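Local coordinates for conserved protein MTH689 (Methanothermobacter thermautotrophicus, PDB 2WNY) that is of unknown function but belongs to an RNA-binding protein family and probably binds RNA, consistent with its gene lying in the exosome superoperon, at residues Asn32-Ala37 with Ile116-Lys121; Gly19-Glu24 with Asp98-Leu103. The protein carries 1 engineered substitution. All coordinates share one frame; numbering follows the deposited sequence.

Contact 1 lies in the core and contact 2 near the periphery: the centre of contact 1 is about 4 Å from the centre of the chain, that of contact 2 about 15 Å. Both join the region around helix 23-30 to the antiparallel sheet and its attachments. Contact 1 uses the loop after that helix and the sheet strand 115-122. Contact 2 uses the approach to the helix and the short helix 99-103. The chemistry follows the place: contact 1 is wholly apolar, while contact 2 is a salt bridge. The two also touch. Ala-102 of 98-103 packs on Val-33 and Ile-116 of contact 1, and its carbonyl takes a probable hydrogen bond from Asn-32.

Contact 1. Residues Asn32-Ala37 with Ile116-Lys121; sequences NVIPGA and IHLKIK
Val-33 splits its two methyl groups between two residues of the strand. CG2 meets Ile-116 CD1 at 3.9 Å, and here the side chains reach toward each other tip to tip. CG1 meets Leu-118 CD1, also at 3.9 Å, but this pair crosses at a slant. With CG1 anti to the backbone N (chi1 175°) and CG2 beside that N, CG1 is aimed at Leu-118 and CG2 at Ile-116. Leu-118 has a fork of its own. Its CD1 serves Val-33, and its CD2 lies 4.2 Å from Ile-34 CD1, a looser touch. Ile-116 and Leu-118 alternate with His-117 along the strand, and both point toward the loop.

The contact joins the loop between helix 23-30 and strand 40-45 to strand 115-122 of the antiparallel sheet. Ile-34 also opens a type II turn that ends at Ala-37, with Gly-36 at positive phi. Neighbours complete the packing: Ala-102 lies on Val-33 and Ile-116, Tyr-13 touches Ile-34, and Phe-68 of helix 62-76 touches Leu-118.

All four touching residues are buried, and no hydrogen bond runs between the segments. The loop is therefore held to this strand by the fit of branched aliphatic groups, with no polar bond between them to fix a direction.

Contact 2. Residues Gly19-Glu24 with Asp98-Leu103; sequences GTEDEE and DKQKAL
Several acceptors grip Lys-99 NZ. Glu-21 OE2 accepts from it at 2.8 Å, using the lone pair on the side of the other oxygen. Glu-21 OE1 accepts a second, weak bond from the same nitrogen at 3.0 Å. The two carboxylate oxygens thus straddle the ammonium group in a salt bridge. Outside the segments, Asp-114 forms another salt bridge with NZ, and the carbonyl of Met-16 accepts a hydrogen bond from it. Two carboxylates close by would be expected to favour the charged form of this lysine.

The side chains arrive from opposite directions. Lys-99 starts with CG anti to its backbone N (chi1 -175°) and bends at chi3 (71°) before NZ reaches the carboxylate. Its CE lies 3.1 Å from Glu-21 OE2. Glu-21 runs extended beyond CG, and its OE1 also takes a hydrogen bond from Tyr-18 N, which further fixes the carboxylate.

The bridge joins two helix starts. Asp-22 is the N-cap of helix 23-30 and accepts a weak bond from Glu-24 N through OD1. Asp-98 is the N-cap of helix 99-103, at the end of strand 92-98. Its OD2 takes Lys-101 N at 2.9 Å in a nearly straight bond (171°), and Gln-100 N in a weak, more bent one.

Replacing Glu-21 with alanine removes the bridging carboxylate and would probably leave Lys-99 NZ with Asp-114 and the Met-16 carbonyl, and Tyr-18 N without this acceptor. Gln-100 stays at the edge of the contact, with NE2 4.2 Å from Glu-21 OE2.

Contact 1. Residues Asn32-Ala37 with Ile116-Lys121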
loop_
_atom_site.group_PDB
_atom_site.type_symbol
_atom_site.label_atom_id
_atom_site.label_comp_id
_atom_site.label_asym_id
_atom_site.label_seq_id
_atom_site.Cartn_x
_atom_site.Cartn_y
_atom_site.Cartn_z
ATOM N N ASN A 32 3.645 8.298 -5.980
ATOM C CA ASN A 32 3.666 9.122 -4.774
ATOM C C ASN A 32 3.540 8.250 -3.528
ATOM O O ASN A 32 3.600 8.727 -2.410
ATOM C CB ASN A 32 2.570 10.176 -4.821
ATOM C CG ASN A 32 2.929 11.330 -5.728
ATOM O OD1 ASN A 32 4.101 11.608 -5.939
ATOM N ND2 ASN A 32 1.927 11.987 -6.288
ATOM N N VAL A 33 3.327 6.957 -3.737
ATOM C CA VAL A 33 3.232 6.028 -2.627
ATOM C C VAL A 33 4.457 5.124 -2.718
ATOM O O VAL A 33 5.157 4.914 -1.730
ATOM C CB VAL A 33 1.923 5.192 -2.686
ATOM C CG1 VAL A 33 1.887 4.135 -1.574
ATOM C CG2 VAL A 33 0.672 6.098 -2.604
ATOM N N ILE A 34 4.756 4.616 -3.912
ATOM C CA ILE A 34 5.996 3.844 -4.071
ATOM C C ILE A 34 6.766 4.403 -5.251
ATOM O O ILE A 34 6.498 4.024 -6.390
ATOM C CB ILE A 34 5.690 2.343 -4.307
ATOM C CG1 ILE A 34 4.880 1.753 -3.145
ATOM C CG2 ILE A 34 6.969 1.557 -4.546
ATOM C CD1 ILE A 34 4.328 0.342 -3.408
ATOM N N PRO A 35 7.714 5.333 -5.005
ATOM C CA PRO A 35 8.464 5.845 -6.142
ATOM C C PRO A 35 9.169 4.716 -6.879
ATOM O O PRO A 35 9.651 3.785 -6.261
ATOM C CB PRO A 35 9.502 6.774 -5.482
ATOM C CG PRO A 35 8.747 7.296 -4.258
ATOM C CD PRO A 35 8.117 6.001 -3.752
ATOM N N GLY A 36 9.196 4.803 -8.197
ATOM C CA GLY A 36 9.864 3.804 -9.012
ATOM C C GLY A 36 9.061 2.541 -9.242
ATOM O O GLY A 36 9.530 1.640 -9.939
ATOM N N ALA A 37 7.853 2.447 -8.684
ATOM C CA ALA A 37 7.089 1.227 -8.908
ATOM C C ALA A 37 6.853 1.058 -10.407
ATOM O O ALA A 37 6.555 2.020 -11.116
ATOM C CB ALA A 37 5.754 1.246 -8.129
ATOM N N ILE A 116 -5.526 2.825 -3.888
ATOM C CA ILE A 116 -4.280 2.122 -4.069
ATOM C C ILE A 116 -4.223 1.094 -2.935
ATOM O O ILE A 116 -4.184 1.467 -1.762
ATOM C CB ILE A 116 -3.094 3.091 -3.988
ATOM C CG1 ILE A 116 -3.295 4.235 -5.004
ATOM C CG2 ILE A 116 -1.770 2.336 -4.246
ATOM C CD1 ILE A 116 -2.096 5.132 -5.192
ATOM N N HIS A 117 -4.270 -0.195 -3.277
ATOM C CA HIS A 117 -4.338 -1.216 -2.232
ATOM C C HIS A 117 -2.916 -1.697 -1.973
ATOM O O HIS A 117 -2.247 -2.158 -2.899
ATOM C CB HIS A 117 -5.183 -2.422 -2.662
ATOM C CG HIS A 117 -6.639 -2.124 -2.880
ATOM N ND1 HIS A 117 -7.097 -1.312 -3.898
ATOM C CD2 HIS A 117 -7.747 -2.592 -2.249
ATOM C CE1 HIS A 117 -8.418 -1.253 -3.856
ATOM N NE2 HIS A 117 -8.836 -2.020 -2.866
ATOM N N LEU A 118 -2.472 -1.605 -0.729
ATOM C CA LEU A 118 -1.188 -2.192 -0.336
ATOM C C LEU A 118 -1.382 -3.385 0.598
ATOM O O LEU A 118 -2.173 -3.331 1.563
ATOM C CB LEU A 118 -0.307 -1.145 0.329
ATOM C CG LEU A 118 -0.233 0.212 -0.378
ATOM C CD1 LEU A 118 0.447 1.222 0.525
ATOM C CD2 LEU A 118 0.490 0.105 -1.699
ATOM N N LYS A 119 -0.713 -4.481 0.273
ATOM C CA LYS A 119 -0.622 -5.611 1.190
ATOM C C LYS A 119 0.824 -5.618 1.668
ATOM O O LYS A 119 1.745 -5.996 0.927
ATOM C CB LYS A 119 -0.997 -6.920 0.499
ATOM C CG LYS A 119 -0.893 -8.151 1.403
ATOM C CD LYS A 119 -1.343 -9.429 0.700
ATOM C CE LYS A 119 -0.195 -10.135 -0.029
ATOM N NZ LYS A 119 0.910 -10.558 0.889
ATOM N N ILE A 120 1.026 -5.159 2.890
ATOM C CA ILE A 120 2.370 -5.000 3.434
ATOM C C ILE A 120 2.750 -6.186 4.349
ATOM O O ILE A 120 2.177 -6.357 5.439
ATOM C CB ILE A 120 2.508 -3.670 4.215
ATOM C CG1 ILE A 120 2.124 -2.464 3.349
ATOM C CG2 ILE A 120 3.977 -3.499 4.734
ATOM C CD1 ILE A 120 1.867 -1.160 4.163
ATOM N N LYS A 121 3.721 -6.995 3.909
ATOM C CA LYS A 121 4.219 -8.110 4.726
ATOM C C LYS A 121 5.172 -7.603 5.818
ATOM O O LYS A 121 6.357 -7.350 5.581
ATOM C CB LYS A 121 4.872 -9.212 3.875
ATOM C CG LYS A 121 5.107 -10.538 4.655
ATOM C CD LYS A 121 5.633 -11.622 3.739
ATOM C CE LYS A 121 6.020 -12.867 4.521
ATOM N NZ LYS A 121 6.622 -13.871 3.612
#

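Contact 2. Residues Gly19-Glu24 with Asp98-Leu103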
loop_
_atom_site.group_PDB
_atom_site.type_symbol
_atom_site.label_atom_id
_atom_site.label_comp_id
_atom_site.label_asym_id
_atom_site.label_seq_id
_atom_site.Cartn_x
_atom_site.Cartn_y
_atom_site.Cartn_z
ATOM N N GLY A 19 -11.845 3.483 -17.653
ATOM C CA GLY A 19 -11.827 3.916 -19.055
ATOM C C GLY A 19 -11.555 5.403 -19.212
ATOM O O GLY A 19 -10.845 5.788 -20.120
ATOM N N THR A 20 -12.106 6.250 -18.339
ATOM C CA THR A 20 -11.872 7.688 -18.469
ATOM C C THR A 20 -10.541 8.139 -17.877
ATOM O O THR A 20 -10.177 9.297 -18.015
ATOM C CB THR A 20 -12.950 8.517 -17.772
ATOM O OG1 THR A 20 -12.949 8.206 -16.363
ATOM C CG2 THR A 20 -14.312 8.233 -18.417
ATOM N N GLU A 21 -9.835 7.241 -17.200
ATOM C CA GLU A 21 -8.574 7.634 -16.559
ATOM C C GLU A 21 -7.363 7.654 -17.464
ATOM O O GLU A 21 -7.273 6.891 -18.437
ATOM C CB GLU A 21 -8.303 6.781 -15.341
ATOM C CG GLU A 21 -9.308 7.039 -14.209
ATOM C CD GLU A 21 -8.935 6.249 -12.998
ATOM O OE1 GLU A 21 -9.049 4.995 -13.050
ATOM O OE2 GLU A 21 -8.490 6.872 -12.008
ATOM N N ASP A 22 -6.430 8.548 -17.127
ATOM C CA ASP A 22 -5.166 8.652 -17.826
ATOM C C ASP A 22 -4.225 7.707 -17.098
ATOM O O ASP A 22 -3.896 7.960 -15.963
ATOM C CB ASP A 22 -4.651 10.092 -17.715
ATOM C CG ASP A 22 -3.397 10.351 -18.557
ATOM O OD1 ASP A 22 -2.427 9.584 -18.467
ATOM O OD2 ASP A 22 -3.398 11.341 -19.300
ATOM N N GLU A 23 -3.807 6.603 -17.728
ATOM C CA GLU A 23 -2.901 5.676 -17.017
ATOM C C GLU A 23 -1.628 6.363 -16.458
ATOM O O GLU A 23 -1.152 5.991 -15.383
ATOM C CB GLU A 23 -2.516 4.461 -17.888
ATOM C CG GLU A 23 -1.734 3.382 -17.102
ATOM C CD GLU A 23 -1.169 2.288 -17.989
ATOM O OE1 GLU A 23 -1.951 1.432 -18.411
ATOM O OE2 GLU A 23 0.050 2.286 -18.266
ATOM N N GLU A 24 -1.084 7.348 -17.174
ATOM C CA GLU A 24 0.118 8.039 -16.682
ATOM C C GLU A 24 -0.104 8.749 -15.350
ATOM O O GLU A 24 0.756 8.723 -14.488
ATOM C CB GLU A 24 0.647 9.042 -17.704
ATOM C CG GLU A 24 1.547 8.429 -18.735
ATOM C CD GLU A 24 2.153 9.468 -19.660
ATOM O OE1 GLU A 24 3.330 9.844 -19.437
ATOM O OE2 GLU A 24 1.444 9.907 -20.593
ATOM N N ASP A 98 -6.332 6.716 -0.747
ATOM C CA ASP A 98 -7.112 7.414 -1.759
ATOM C C ASP A 98 -6.249 7.706 -2.983
ATOM O O ASP A 98 -5.163 8.261 -2.870
ATOM C CB ASP A 98 -7.713 8.716 -1.215
ATOM C CG ASP A 98 -8.708 9.334 -2.182
ATOM O OD1 ASP A 98 -9.907 9.073 -2.030
ATOM O OD2 ASP A 98 -8.291 10.017 -3.135
ATOM N N LYS A 99 -6.723 7.281 -4.144
ATOM C CA LYS A 99 -5.962 7.464 -5.364
ATOM C C LYS A 99 -5.838 8.935 -5.778
ATOM O O LYS A 99 -4.810 9.351 -6.269
ATOM C CB LYS A 99 -6.588 6.637 -6.487
ATOM C CG LYS A 99 -5.778 6.680 -7.778
ATOM C CD LYS A 99 -6.191 5.545 -8.725
ATOM C CE LYS A 99 -7.543 5.819 -9.272
ATOM N NZ LYS A 99 -8.109 4.728 -10.175
ATOM N N GLN A 100 -6.880 9.728 -5.568
ATOM C CA GLN A 100 -6.856 11.112 -6.012
ATOM C C GLN A 100 -5.951 11.921 -5.118
ATOM O O GLN A 100 -5.185 12.779 -5.580
ATOM C CB GLN A 100 -8.275 11.702 -6.013
ATOM C CG GLN A 100 -9.259 11.003 -6.962
ATOM C CD GLN A 100 -8.749 10.828 -8.374
ATOM O OE1 GLN A 100 -8.123 11.708 -8.961
ATOM N NE2 GLN A 100 -9.007 9.658 -8.927
ATOM N N LYS A 101 -6.054 11.645 -3.820
ATOM C CA LYS A 101 -5.132 12.212 -2.855
ATOM C C LYS A 101 -3.684 11.814 -3.139
ATOM O O LYS A 101 -2.796 12.674 -3.116
ATOM C CB LYS A 101 -5.546 11.842 -1.431
ATOM C CG LYS A 101 -6.842 12.508 -0.991
ATOM C CD LYS A 101 -6.796 14.046 -1.017
ATOM C CE LYS A 101 -6.302 14.623 0.309
ATOM N NZ LYS A 101 -6.391 16.128 0.337
ATOM N N ALA A 102 -3.437 10.539 -3.433
ATOM C CA ALA A 102 -2.082 10.113 -3.837
ATOM C C ALA A 102 -1.549 10.922 -5.021
ATOM O O ALA A 102 -0.382 11.281 -5.057
ATOM C CB ALA A 102 -2.062 8.599 -4.156
ATOM N N LEU A 103 -2.402 11.224 -6.000
ATOM C CA LEU A 103 -1.939 11.994 -7.146
ATOM C C LEU A 103 -1.483 13.386 -6.687
ATOM O O LEU A 103 -0.540 13.963 -7.249
ATOM C CB LEU A 103 -3.028 12.099 -8.219
ATOM C CG LEU A 103 -2.683 12.986 -9.413
ATOM C CD1 LEU A 103 -1.540 12.376 -10.203
ATOM C CD2 LEU A 103 -3.914 13.135 -10.284
#